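Local coordinates for protein aminotransferase, classes I and II (Silicibacter pomeroyi DSS-3, PDB 3H14) that probably catalyses pyridoxal phosphate-dependent transamination, passing the amino group of L-aspartate to 2-oxoglutarate to yield oxaloacetate and L-glutamate, at residues Gly312-Tyr317 with Arg358-Arg363; Glu201-Ile206 with Phe228-Ser233; Leu70-Gln75 with Ala270-Leu275; Asn172-Met177 with Arg306-Asp311. One frame throughout, in Å; residues are numbered along the deposited sequence.

Overall arrangement
From the N terminus, Leu70-Gln75 opens contact 3 and Asn172-Met177 opens contact 4. Contact 2 (Glu201-Ile206 with Phe228-Ser233) then opens and closes inside both of these loops. Contact 3 closes next at Ala270-Leu275 and contact 4 at Arg306-Asp311, so these two cross along the chain. Contact 1 follows in series, from Gly312-Tyr317 to Arg358-Arg363. Contact 3 pairs two helices. Contact 2 joins loops at the ends of strands in the seven-stranded sheet, and contact 4 ties a loop of that sheet to the chain entering the smaller, four-stranded sheet of contact 1. Tyr203 and Tyr315, joined through their hydroxyls, link contacts 2 and 1; Asn172 and Arg358 link contacts 4 and 1.

Contact 1: Gly312-Tyr317 with Arg358-Arg363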
loop_
_atom_site.group_PDB
_atom_site.type_symbol
_atom_site.label_atom_id
_atom_site.label_comp_id
_atom_site.label_asym_id
_atom_site.label_seq_id
_atom_site.Cartn_x
_atom_site.Cartn_y
_atom_site.Cartn_z
ATOM N N GLY A 312 1.331 8.393 7.546
ATOM C CA GLY A 312 2.018 7.100 7.627
ATOM C C GLY A 312 2.499 6.681 6.245
ATOM O O GLY A 312 2.427 7.456 5.279
ATOM N N ALA A 313 3.045 5.470 6.132
ATOM C CA ALA A 313 3.730 5.053 4.888
ATOM C C ALA A 313 4.885 6.015 4.530
ATOM O O ALA A 313 5.400 6.722 5.405
ATOM C CB ALA A 313 2.748 4.944 3.714
ATOM N N PHE A 314 5.293 6.034 3.261
ATOM C CA PHE A 314 6.422 6.884 2.825
ATOM C C PHE A 314 6.142 7.593 1.500
ATOM O O PHE A 314 6.958 7.582 0.569
ATOM C CB PHE A 314 7.720 6.071 2.746
ATOM C CG PHE A 314 7.550 4.674 2.167
ATOM C CD1 PHE A 314 7.009 4.480 0.933
ATOM C CD2 PHE A 314 8.013 3.558 2.861
ATOM C CE1 PHE A 314 6.889 3.215 0.394
ATOM C CE2 PHE A 314 7.888 2.279 2.330
ATOM C CZ PHE A 314 7.313 2.110 1.117
ATOM N N TYR A 315 4.972 8.211 1.433
ATOM C CA TYR A 315 4.490 8.908 0.269
ATOM C C TYR A 315 4.080 10.330 0.616
ATOM O O TYR A 315 3.605 10.610 1.739
ATOM C CB TYR A 315 3.248 8.209 -0.290
ATOM C CG TYR A 315 3.466 6.762 -0.655
ATOM C CD1 TYR A 315 4.433 6.428 -1.582
ATOM C CD2 TYR A 315 2.706 5.737 -0.084
ATOM C CE1 TYR A 315 4.679 5.106 -1.919
ATOM C CE2 TYR A 315 2.939 4.410 -0.427
ATOM C CZ TYR A 315 3.917 4.111 -1.352
ATOM O OH TYR A 315 4.189 2.824 -1.738
ATOM N N VAL A 316 4.219 11.204 -0.376
ATOM C CA VAL A 316 3.583 12.524 -0.339
ATOM C C VAL A 316 2.786 12.672 -1.615
ATOM O O VAL A 316 3.321 12.488 -2.692
ATOM C CB VAL A 316 4.624 13.700 -0.238
ATOM C CG1 VAL A 316 3.884 15.038 -0.227
ATOM C CG2 VAL A 316 5.468 13.573 0.987
ATOM N N TYR A 317 1.490 13.004 -1.476
ATOM C CA TYR A 317 0.577 13.150 -2.562
ATOM C C TYR A 317 0.248 14.632 -2.702
ATOM O O TYR A 317 -0.282 15.244 -1.742
ATOM C CB TYR A 317 -0.713 12.400 -2.239
ATOM C CG TYR A 317 -1.643 12.276 -3.387
ATOM C CD1 TYR A 317 -1.270 11.569 -4.506
ATOM C CD2 TYR A 317 -2.933 12.798 -3.341
ATOM C CE1 TYR A 317 -2.094 11.427 -5.542
ATOM C CE2 TYR A 317 -3.795 12.646 -4.384
ATOM C CZ TYR A 317 -3.368 11.957 -5.488
ATOM O OH TYR A 317 -4.185 11.761 -6.571
ATOM N N ARG A 358 2.568 11.700 -6.969
ATOM C CA ARG A 358 2.984 10.999 -5.763
ATOM C C ARG A 358 4.510 10.978 -5.694
ATOM O O ARG A 358 5.147 10.585 -6.640
ATOM C CB ARG A 358 2.458 9.557 -5.743
ATOM C CG ARG A 358 2.639 8.899 -4.398
ATOM C CD ARG A 358 2.495 7.376 -4.423
ATOM N NE ARG A 358 3.628 6.720 -5.098
ATOM C CZ ARG A 358 3.694 5.397 -5.295
ATOM N NH1 ARG A 358 2.726 4.609 -4.856
ATOM N NH2 ARG A 358 4.714 4.874 -5.932
ATOM N N PHE A 359 5.071 11.395 -4.564
ATOM C CA PHE A 359 6.484 11.241 -4.265
ATOM C C PHE A 359 6.618 10.089 -3.312
ATOM O O PHE A 359 5.796 9.942 -2.420
ATOM C CB PHE A 359 7.040 12.477 -3.558
ATOM C CG PHE A 359 6.945 13.732 -4.353
ATOM C CD1 PHE A 359 8.017 14.139 -5.157
ATOM C CD2 PHE A 359 5.790 14.502 -4.320
ATOM C CE1 PHE A 359 7.946 15.301 -5.897
ATOM C CE2 PHE A 359 5.702 15.682 -5.052
ATOM C CZ PHE A 359 6.771 16.090 -5.846
ATOM N N SER A 360 7.674 9.302 -3.451
ATOM C CA SER A 360 8.034 8.290 -2.477
ATOM C C SER A 360 9.328 8.727 -1.806
ATOM O O SER A 360 10.210 9.211 -2.471
ATOM C CB SER A 360 8.213 6.910 -3.144
ATOM O OG SER A 360 8.727 5.984 -2.162
ATOM N N TYR A 361 9.425 8.583 -0.498
ATOM C CA TYR A 361 10.659 8.900 0.210
ATOM C C TYR A 361 11.265 7.655 0.883
ATOM O O TYR A 361 11.900 7.751 1.913
ATOM C CB TYR A 361 10.469 10.090 1.166
ATOM C CG TYR A 361 9.365 10.025 2.197
ATOM C CD1 TYR A 361 8.120 10.626 1.981
ATOM C CD2 TYR A 361 9.566 9.399 3.412
ATOM C CE1 TYR A 361 7.112 10.548 2.940
ATOM C CE2 TYR A 361 8.581 9.334 4.355
ATOM C CZ TYR A 361 7.359 9.935 4.130
ATOM O OH TYR A 361 6.395 9.836 5.099
ATOM N N ALA A 362 11.114 6.504 0.233
ATOM C CA ALA A 362 11.549 5.220 0.787
ATOM C C ALA A 362 13.059 4.975 0.626
ATOM O O ALA A 362 13.576 4.024 1.214
ATOM C CB ALA A 362 10.763 4.092 0.136
ATOM N N ARG A 363 13.779 5.850 -0.059
ATOM C CA ARG A 363 15.238 5.725 -0.221
ATOM C C ARG A 363 16.079 6.331 0.918
ATOM O O ARG A 363 15.541 6.907 1.868
ATOM C CB ARG A 363 15.629 6.329 -1.566
ATOM C CG ARG A 363 15.065 5.600 -2.816
ATOM C CD ARG A 363 15.781 4.302 -3.049
ATOM N NE ARG A 363 15.214 3.451 -4.097
ATOM C CZ ARG A 363 15.859 3.082 -5.206
ATOM N NH1 ARG A 363 17.100 3.490 -5.448
ATOM N NH2 ARG A 363 15.254 2.298 -6.091
HETATM O O HOH W 1 3.925 9.350 4.237
#
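Across the antiparallel pair of strands 315-317 and 358-360, the guanidinium of Arg358 and the ring of Tyr315 lie nearly parallel, their planes 13° apart, with Tyr315 CE1 3.4 Å above the guanidinium plane and over its centre. The pair belongs to the small four-stranded sheet of a class I aminotransferase, an enzyme of fold type I. Phe314 CD1 lies over one face of the Tyr315 ring, toward the rim, and Phe359 O sits at its edge, in plane. The Phe314 ring receives Ala362 CB over one face, a CH-pi contact of 3.7 Å from CB to the ring centroid. Tyr361 turns a face of its own ring to the backbone of Phe314, whose CB makes a second CH-pi contact at 4.0 Å from that ring's centroid, while Val316 CG2 meets its edge. Val316 and Phe359 form the hydrogen-bonded pair, with Phe359 N to Val316 O at 2.8 Å the straighter of their two bonds (174° at the hydrogen). Beyond the strands, Tyr361 N still binds Phe314 O. The Arg358 chain, extended at first and then bent at chi3 (71°), brings NH1 to Asn172 OD1. By its place in the RFSYA sequence, Arg358 is probably the arginine that grips the substrate carboxylate in this family. The Tyr361 hydroxyl reaches a water 2.7 Å from OH, which also hydrogen-bonds Gly312 O at 2.6 Å and Tyr315 O at 2.8 Å.

Contact 2: Glu201-Ile206 with Phe228-Ser233; sequences EIYHGI and FSKYFS
Ile202 meets Lys230 through its CG2 branch, 3.7 Å from Lys230 CG, where two loops come together at the ends of strands in the large-domain sheet of the aminotransferase fold. The SFSKYFS sequence around Lys230 matches the class I signature, in which this lysine probably forms the Schiff base with pyridoxal phosphate; here its NZ hydrogen-bonds Gly39 O. After Ile202, Tyr203 lends one ring face to the lysine chain: Lys230 CG stands over it in a CH-pi contact, 4.2 Å from CG to the ring centroid. Lys230 bends at chi2 (-64°), and from there its methylenes run obliquely across the ring until CE lies 3.4 Å from Tyr203 OH. That hydroxyl is itself hydrogen-bonded to Tyr315 OH. The His204 ring is engaged elsewhere, ND1 hydrogen-bonding Tyr85 OH, but the carbonyl O of His204 lies 3.6 Å from Tyr231 CB. At Gly205, which has a positive phi within the type II turn from Tyr203 to Ile206, CA approaches the Tyr231 ring off-centre. Ile206 closes the segment, its CG1 4.0 Å from Tyr231 CB and its CD1 against the backbone between Lys230 and Tyr231. No direct hydrogen bond spans the two segments. A water bridges them instead: it donates to Ile202 O at 2.6 Å and to His204 O at 2.8 Å, and accepts from Tyr231 N at 2.9 Å.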
loop_
_atom_site.group_PDB
_atom_site.type_symbol
_atom_site.label_atom_id
_atom_site.label_comp_id
_atom_site.label_asym_id
_atom_site.label_seq_id
_atom_site.Cartn_x
_atom_site.Cartn_y
_atom_site.Cartn_z
ATOM N N GLU A 201 -3.999 -3.182 5.736
ATOM C CA GLU A 201 -3.164 -2.731 6.842
ATOM C C GLU A 201 -1.685 -2.969 6.477
ATOM O O GLU A 201 -0.808 -3.022 7.340
ATOM C CB GLU A 201 -3.604 -3.425 8.137
ATOM C CG GLU A 201 -5.099 -3.142 8.401
ATOM C CD GLU A 201 -5.664 -3.532 9.760
ATOM O OE1 GLU A 201 -4.974 -4.179 10.604
ATOM O OE2 GLU A 201 -6.864 -3.187 9.959
ATOM N N ILE A 202 -1.434 -3.054 5.171
ATOM C CA ILE A 202 -0.118 -3.401 4.618
ATOM C C ILE A 202 0.993 -2.458 5.104
ATOM O O ILE A 202 2.119 -2.890 5.350
ATOM C CB ILE A 202 -0.241 -3.501 3.055
ATOM C CG1 ILE A 202 -0.950 -4.828 2.741
ATOM C CG2 ILE A 202 1.143 -3.400 2.264
ATOM C CD1 ILE A 202 -1.484 -4.959 1.358
ATOM N N TYR A 203 0.669 -1.190 5.315
ATOM C CA TYR A 203 1.705 -0.223 5.751
ATOM C C TYR A 203 1.794 -0.026 7.266
ATOM O O TYR A 203 2.615 0.775 7.722
ATOM C CB TYR A 203 1.519 1.154 5.054
ATOM C CG TYR A 203 1.837 1.124 3.588
ATOM C CD1 TYR A 203 3.147 1.337 3.143
ATOM C CD2 TYR A 203 0.844 0.873 2.639
ATOM C CE1 TYR A 203 3.457 1.289 1.789
ATOM C CE2 TYR A 203 1.141 0.834 1.296
ATOM C CZ TYR A 203 2.463 1.040 0.886
ATOM O OH TYR A 203 2.788 1.019 -0.428
ATOM N N HIS A 204 0.983 -0.742 8.053
ATOM C CA HIS A 204 1.174 -0.759 9.516
ATOM C C HIS A 204 2.630 -1.034 9.913
ATOM O O HIS A 204 3.277 -1.886 9.347
ATOM C CB HIS A 204 0.253 -1.774 10.195
ATOM C CG HIS A 204 -1.174 -1.325 10.255
ATOM N ND1 HIS A 204 -2.046 -1.724 11.241
ATOM C CD2 HIS A 204 -1.870 -0.482 9.454
ATOM C CE1 HIS A 204 -3.228 -1.163 11.029
ATOM N NE2 HIS A 204 -3.148 -0.408 9.948
ATOM N N GLY A 205 3.112 -0.320 10.928
ATOM C CA GLY A 205 4.511 -0.318 11.297
ATOM C C GLY A 205 5.222 0.951 10.833
ATOM O O GLY A 205 6.079 1.482 11.543
ATOM N N ILE A 206 4.880 1.431 9.631
ATOM C CA ILE A 206 5.456 2.658 9.076
ATOM C C ILE A 206 4.588 3.874 9.442
ATOM O O ILE A 206 3.720 4.376 8.667
ATOM C CB ILE A 206 5.691 2.564 7.541
ATOM C CG1 ILE A 206 6.604 1.377 7.243
ATOM C CG2 ILE A 206 6.365 3.871 7.035
ATOM C CD1 ILE A 206 6.822 1.102 5.760
ATOM N N PHE A 228 4.589 -8.670 4.392
ATOM C CA PHE A 228 5.944 -8.429 4.897
ATOM C C PHE A 228 6.748 -7.504 3.988
ATOM O O PHE A 228 7.934 -7.296 4.231
ATOM C CB PHE A 228 6.668 -9.764 5.086
ATOM C CG PHE A 228 6.090 -10.579 6.190
ATOM C CD1 PHE A 228 6.474 -10.328 7.495
ATOM C CD2 PHE A 228 5.131 -11.548 5.950
ATOM C CE1 PHE A 228 5.960 -11.038 8.529
ATOM C CE2 PHE A 228 4.589 -12.291 7.001
ATOM C CZ PHE A 228 4.988 -12.020 8.293
ATOM N N SER A 229 6.083 -6.904 2.999
ATOM C CA SER A 229 6.752 -6.175 1.945
ATOM C C SER A 229 7.200 -4.756 2.325
ATOM O O SER A 229 8.049 -4.195 1.628
ATOM C CB SER A 229 5.869 -6.107 0.694
ATOM O OG SER A 229 4.638 -5.453 0.983
ATOM N N LYS A 230 6.630 -4.186 3.398
ATOM C CA LYS A 230 6.810 -2.770 3.733
ATOM C C LYS A 230 7.614 -2.542 5.031
ATOM O O LYS A 230 8.822 -2.416 4.966
ATOM C CB LYS A 230 5.469 -2.033 3.764
ATOM C CG LYS A 230 4.601 -2.257 2.535
ATOM C CD LYS A 230 5.209 -1.717 1.212
ATOM C CE LYS A 230 4.220 -1.992 0.079
ATOM N NZ LYS A 230 4.704 -1.849 -1.304
ATOM N N TYR A 231 6.973 -2.458 6.187
ATOM C CA TYR A 231 7.714 -2.340 7.448
ATOM C C TYR A 231 8.714 -3.491 7.604
ATOM O O TYR A 231 9.833 -3.305 8.074
ATOM C CB TYR A 231 6.778 -2.387 8.630
ATOM C CG TYR A 231 7.520 -2.351 9.934
ATOM C CD1 TYR A 231 8.159 -1.167 10.370
ATOM C CD2 TYR A 231 7.657 -3.486 10.702
ATOM C CE1 TYR A 231 8.879 -1.137 11.575
ATOM C CE2 TYR A 231 8.337 -3.447 11.912
ATOM C CZ TYR A 231 8.946 -2.281 12.337
ATOM O OH TYR A 231 9.634 -2.312 13.521
ATOM N N PHE A 232 8.308 -4.692 7.207
ATOM C CA PHE A 232 9.225 -5.846 7.361
ATOM C C PHE A 232 10.250 -5.979 6.254
ATOM O O PHE A 232 11.122 -6.828 6.343
ATOM C CB PHE A 232 8.443 -7.123 7.590
ATOM C CG PHE A 232 7.672 -7.078 8.845
ATOM C CD1 PHE A 232 8.318 -7.263 10.067
ATOM C CD2 PHE A 232 6.320 -6.797 8.830
ATOM C CE1 PHE A 232 7.629 -7.183 11.258
ATOM C CE2 PHE A 232 5.609 -6.745 9.999
ATOM C CZ PHE A 232 6.282 -6.932 11.241
ATOM N N SER A 233 10.131 -5.120 5.225
ATOM C CA SER A 233 11.177 -4.913 4.217
ATOM C C SER A 233 11.498 -6.154 3.402
ATOM O O SER A 233 12.640 -6.329 2.995
ATOM C CB SER A 233 12.447 -4.364 4.882
ATOM O OG SER A 233 13.319 -3.759 3.916
HETATM O O HOH W 2 4.214 -2.681 6.881
#

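Contact 3: Leu70-Gln75 with Ala270-Leu275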
loop_
_atom_site.group_PDB
_atom_site.type_symbol
_atom_site.label_atom_id
_atom_site.label_comp_id
_atom_site.label_asym_id
_atom_site.label_seq_id
_atom_site.Cartn_x
_atom_site.Cartn_y
_atom_site.Cartn_z
ATOM N N LEU A 70 3.116 -21.950 8.048
ATOM C CA LEU A 70 3.946 -22.388 9.169
ATOM C C LEU A 70 3.255 -22.032 10.485
ATOM O O LEU A 70 2.940 -20.875 10.716
ATOM C CB LEU A 70 5.312 -21.704 9.083
ATOM C CG LEU A 70 6.573 -22.459 9.452
ATOM C CD1 LEU A 70 6.651 -23.850 8.784
ATOM C CD2 LEU A 70 7.798 -21.596 9.103
ATOM N N PRO A 71 2.981 -23.033 11.350
ATOM C CA PRO A 71 2.386 -22.741 12.663
ATOM C C PRO A 71 3.134 -21.701 13.521
ATOM O O PRO A 71 2.510 -20.850 14.143
ATOM C CB PRO A 71 2.399 -24.124 13.355
ATOM C CG PRO A 71 2.299 -25.096 12.191
ATOM C CD PRO A 71 3.148 -24.492 11.132
ATOM N N ALA A 72 4.457 -21.784 13.584
ATOM C CA ALA A 72 5.248 -20.793 14.324
ATOM C C ALA A 72 5.054 -19.361 13.781
ATOM O O ALA A 72 5.067 -18.410 14.543
ATOM C CB ALA A 72 6.726 -21.157 14.302
ATOM N N LEU A 73 4.925 -19.221 12.469
ATOM C CA LEU A 73 4.709 -17.887 11.849
ATOM C C LEU A 73 3.324 -17.318 12.132
ATOM O O LEU A 73 3.187 -16.174 12.544
ATOM C CB LEU A 73 4.969 -17.958 10.350
ATOM C CG LEU A 73 4.864 -16.628 9.575
ATOM C CD1 LEU A 73 5.799 -15.547 10.125
ATOM C CD2 LEU A 73 5.144 -16.904 8.119
ATOM N N ARG A 74 2.304 -18.137 11.965
ATOM C CA ARG A 74 0.952 -17.798 12.453
ATOM C C ARG A 74 0.920 -17.373 13.915
ATOM O O ARG A 74 0.303 -16.387 14.275
ATOM C CB ARG A 74 0.015 -18.982 12.255
ATOM C CG ARG A 74 -0.193 -19.340 10.791
ATOM C CD ARG A 74 -1.006 -20.611 10.647
ATOM N NE ARG A 74 -2.424 -20.338 10.709
ATOM C CZ ARG A 74 -3.380 -21.254 10.751
ATOM N NH1 ARG A 74 -3.097 -22.557 10.818
ATOM N NH2 ARG A 74 -4.641 -20.848 10.773
ATOM N N GLN A 75 1.574 -18.146 14.767
ATOM C CA GLN A 75 1.687 -17.828 16.180
ATOM C C GLN A 75 2.436 -16.516 16.425
ATOM O O GLN A 75 2.059 -15.725 17.299
ATOM C CB GLN A 75 2.403 -18.990 16.895
ATOM C CG GLN A 75 1.490 -20.177 17.131
ATOM C CD GLN A 75 2.219 -21.512 17.290
ATOM O OE1 GLN A 75 3.411 -21.559 17.626
ATOM N NE2 GLN A 75 1.496 -22.606 17.051
ATOM N N ALA A 270 12.123 -16.955 6.513
ATOM C CA ALA A 270 12.663 -15.594 6.640
ATOM C C ALA A 270 11.714 -14.645 7.397
ATOM O O ALA A 270 12.175 -13.831 8.192
ATOM C CB ALA A 270 13.013 -15.046 5.267
ATOM N N ALA A 271 10.402 -14.753 7.142
ATOM C CA ALA A 271 9.436 -13.815 7.720
ATOM C C ALA A 271 9.310 -14.051 9.211
ATOM O O ALA A 271 9.227 -13.118 10.009
ATOM C CB ALA A 271 8.067 -13.950 7.019
ATOM N N LEU A 272 9.299 -15.319 9.605
ATOM C CA LEU A 272 9.344 -15.654 11.013
ATOM C C LEU A 272 10.458 -14.917 11.726
ATOM O O LEU A 272 10.263 -14.327 12.801
ATOM C CB LEU A 272 9.547 -17.172 11.169
ATOM C CG LEU A 272 9.569 -17.748 12.575
ATOM C CD1 LEU A 272 8.342 -17.318 13.368
ATOM C CD2 LEU A 272 9.674 -19.302 12.447
ATOM N N ALA A 273 11.640 -14.952 11.137
ATOM C CA ALA A 273 12.791 -14.293 11.734
ATOM C C ALA A 273 12.681 -12.754 11.663
ATOM O O ALA A 273 13.063 -12.065 12.602
ATOM C CB ALA A 273 14.070 -14.781 11.068
ATOM N N ALA A 274 12.177 -12.231 10.547
ATOM C CA ALA A 274 12.056 -10.771 10.332
ATOM C C ALA A 274 11.259 -10.123 11.436
ATOM O O ALA A 274 11.558 -8.992 11.874
ATOM C CB ALA A 274 11.390 -10.500 9.006
ATOM N N LEU A 275 10.258 -10.861 11.918
ATOM C CA LEU A 275 9.394 -10.380 12.996
ATOM C C LEU A 275 10.157 -10.073 14.284
ATOM O O LEU A 275 9.699 -9.282 15.111
ATOM C CB LEU A 275 8.270 -11.391 13.250
ATOM C CG LEU A 275 7.147 -11.344 12.206
ATOM C CD1 LEU A 275 6.463 -12.714 12.023
ATOM C CD2 LEU A 275 6.143 -10.255 12.590
#
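Leu272 leans across to helix 71-75 from CB onwards, its CB lying 4.2 Å from Leu73 CD1. With CG anti to the backbone N (chi1 -178°), the two methyls beyond it divide the work: CD1 comes down on the backbone of Ala72, 3.6 Å from Ala72 O, while CD2 meets the methyl of the same residue, 3.9 Å from Ala72 CB, and touches Leu70 CD2 more distantly. Leu73 answers from the other helix with a single methyl. Its CD1 is set between Leu272 N, Ala271 CB and Leu275 CD1; the last lies at only 3.5 Å from Leu73 CD1, tighter than usual for two methyls, and these two side chains cross at about a right angle. The helical segments 71-75 and 270-274 run roughly the same way, their axes 32° apart and 9.4 Å at closest approach. Leu70 takes the N-cap position of helix 71-85. Leu275 also packs on Phe232, placing the contact beside the loop that carries Lys230. Within these two segments the join is apolar, resting on dispersion and burial of leucine and alanine carbons; a hydrogen bond from Leu70 N to Gln268 OE1, earlier in the facing helix, adds a polar tie.

Contact 4: Asn172-Met177 with Arg306-Asp311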
loop_
_atom_site.group_PDB
_atom_site.type_symbol
_atom_site.label_atom_id
_atom_site.label_comp_id
_atom_site.label_asym_id
_atom_site.label_seq_id
_atom_site.Cartn_x
_atom_site.Cartn_y
_atom_site.Cartn_z
ATOM N N ASN A 172 -1.842 4.226 0.272
ATOM C CA ASN A 172 -1.087 4.544 -0.908
ATOM C C ASN A 172 -2.143 5.168 -1.818
ATOM O O ASN A 172 -3.162 4.531 -2.092
ATOM C CB ASN A 172 -0.532 3.247 -1.511
ATOM C CG ASN A 172 0.233 3.457 -2.797
ATOM O OD1 ASN A 172 0.371 4.572 -3.311
ATOM N ND2 ASN A 172 0.700 2.360 -3.362
ATOM N N PRO A 173 -1.907 6.381 -2.355
ATOM C CA PRO A 173 -0.689 7.169 -2.436
ATOM C C PRO A 173 -0.510 8.334 -1.470
ATOM O O PRO A 173 0.445 9.069 -1.623
ATOM C CB PRO A 173 -0.799 7.724 -3.854
ATOM C CG PRO A 173 -2.256 8.094 -3.956
ATOM C CD PRO A 173 -2.984 7.006 -3.162
ATOM N N THR A 174 -1.417 8.494 -0.516
ATOM C CA THR A 174 -1.537 9.721 0.267
ATOM C C THR A 174 -0.802 9.684 1.573
ATOM O O THR A 174 -0.432 10.740 2.089
ATOM C CB THR A 174 -3.005 10.018 0.593
ATOM O OG1 THR A 174 -3.548 8.945 1.358
ATOM C CG2 THR A 174 -3.792 10.217 -0.654
ATOM N N GLY A 175 -0.622 8.477 2.115
ATOM C CA GLY A 175 -0.165 8.282 3.464
ATOM C C GLY A 175 -1.182 8.548 4.556
ATOM O O GLY A 175 -0.854 8.406 5.730
ATOM N N THR A 176 -2.410 8.918 4.212
ATOM C CA THR A 176 -3.388 9.272 5.269
ATOM C C THR A 176 -3.865 8.033 6.045
ATOM O O THR A 176 -3.897 6.897 5.510
ATOM C CB THR A 176 -4.577 10.094 4.709
ATOM O OG1 THR A 176 -5.360 9.307 3.795
ATOM C CG2 THR A 176 -4.045 11.343 3.984
HETATM N N MSE A 177 -4.227 8.259 7.308
HETATM C CA MSE A 177 -4.652 7.206 8.181
HETATM C C MSE A 177 -6.051 7.421 8.736
HETATM O O MSE A 177 -6.567 8.535 8.773
HETATM C CB MSE A 177 -3.642 7.056 9.303
HETATM C CG MSE A 177 -2.343 6.472 8.809
HETATM SE SE MSE A 177 -0.869 6.683 10.063
HETATM C CE MSE A 177 -1.476 5.305 11.336
ATOM N N ARG A 306 0.576 22.246 -1.648
ATOM C CA ARG A 306 -0.690 21.569 -1.380
ATOM C C ARG A 306 -0.481 20.045 -1.352
ATOM O O ARG A 306 -0.443 19.430 -2.400
ATOM C CB ARG A 306 -1.671 21.954 -2.489
ATOM C CG ARG A 306 -1.894 23.481 -2.537
ATOM C CD ARG A 306 -2.583 24.006 -3.802
ATOM N NE ARG A 306 -2.999 25.391 -3.544
ATOM C CZ ARG A 306 -2.227 26.468 -3.680
ATOM N NH1 ARG A 306 -0.980 26.380 -4.111
ATOM N NH2 ARG A 306 -2.712 27.666 -3.386
ATOM N N ILE A 307 -0.343 19.467 -0.165
ATOM C CA ILE A 307 -0.120 18.025 -0.009
ATOM C C ILE A 307 -1.101 17.435 0.978
ATOM O O ILE A 307 -1.563 18.098 1.932
ATOM C CB ILE A 307 1.334 17.684 0.404
ATOM C CG1 ILE A 307 1.652 18.133 1.834
ATOM C CG2 ILE A 307 2.328 18.307 -0.576
ATOM C CD1 ILE A 307 2.872 17.469 2.417
ATOM N N ALA A 308 -1.478 16.199 0.730
ATOM C CA ALA A 308 -2.265 15.465 1.727
ATOM C C ALA A 308 -1.353 15.251 2.918
ATOM O O ALA A 308 -0.147 15.187 2.750
ATOM C CB ALA A 308 -2.744 14.154 1.160
ATOM N N PRO A 309 -1.915 15.162 4.135
ATOM C CA PRO A 309 -1.111 14.942 5.346
ATOM C C PRO A 309 -0.456 13.542 5.361
ATOM O O PRO A 309 -1.175 12.533 5.340
ATOM C CB PRO A 309 -2.138 15.052 6.457
ATOM C CG PRO A 309 -3.413 14.713 5.837
ATOM C CD PRO A 309 -3.349 15.266 4.446
ATOM N N PRO A 310 0.891 13.478 5.318
ATOM C CA PRO A 310 1.494 12.150 5.222
ATOM C C PRO A 310 1.569 11.502 6.595
ATOM O O PRO A 310 2.608 11.509 7.265
ATOM C CB PRO A 310 2.854 12.428 4.576
ATOM C CG PRO A 310 3.206 13.847 5.081
ATOM C CD PRO A 310 1.898 14.566 5.295
ATOM N N ASP A 311 0.433 10.945 7.019
ATOM C CA ASP A 311 0.277 10.428 8.362
ATOM C C ASP A 311 1.171 9.191 8.594
ATOM O O ASP A 311 1.652 8.963 9.712
ATOM C CB ASP A 311 -1.176 10.008 8.635
ATOM C CG ASP A 311 -2.164 11.155 8.565
ATOM O OD1 ASP A 311 -1.771 12.323 8.746
ATOM O OD2 ASP A 311 -3.346 10.851 8.356
HETATM O O HOH W 3 0.602 13.085 1.295
#
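Among the polar contacts, the backbone N of Met177, a selenomethionine, donates to Asp311 OD2 at 2.9 Å, with 156° at the hydrogen; the oxygen accepts through its anti lone pair. OD2 also forms a salt bridge with Arg149 NE, which should help to keep the carboxylate ionised and fixed. A bridging water adds an indirect link, donating to Thr174 O and to Ala308 O, each 2.7 Å away. Nonpolar contact comes from small groups. Ala308 CB touches Thr174 CB and Thr176 CG2, each at 4.2 Å, and the same Thr176 methyl rests 3.9 Å from Pro309 CG. The side chains of Met177 and Asp311 lie alongside with opposed courses, Met177 SE coming 3.6 Å from Asp311 CB. Asn172 to Gly175 form the NPTG sequence familiar in this family, with a cis peptide before Pro173. Around the contact, the backbone of Gly175 hydrogen-bonds that of Gly312, and Ala308 that of Tyr317, while Pro310 packs on Leu296 of helix 278-302. The loop leading to helix 180-192 is thus fastened to the chain that runs from helix 278-302 into strand 315-319.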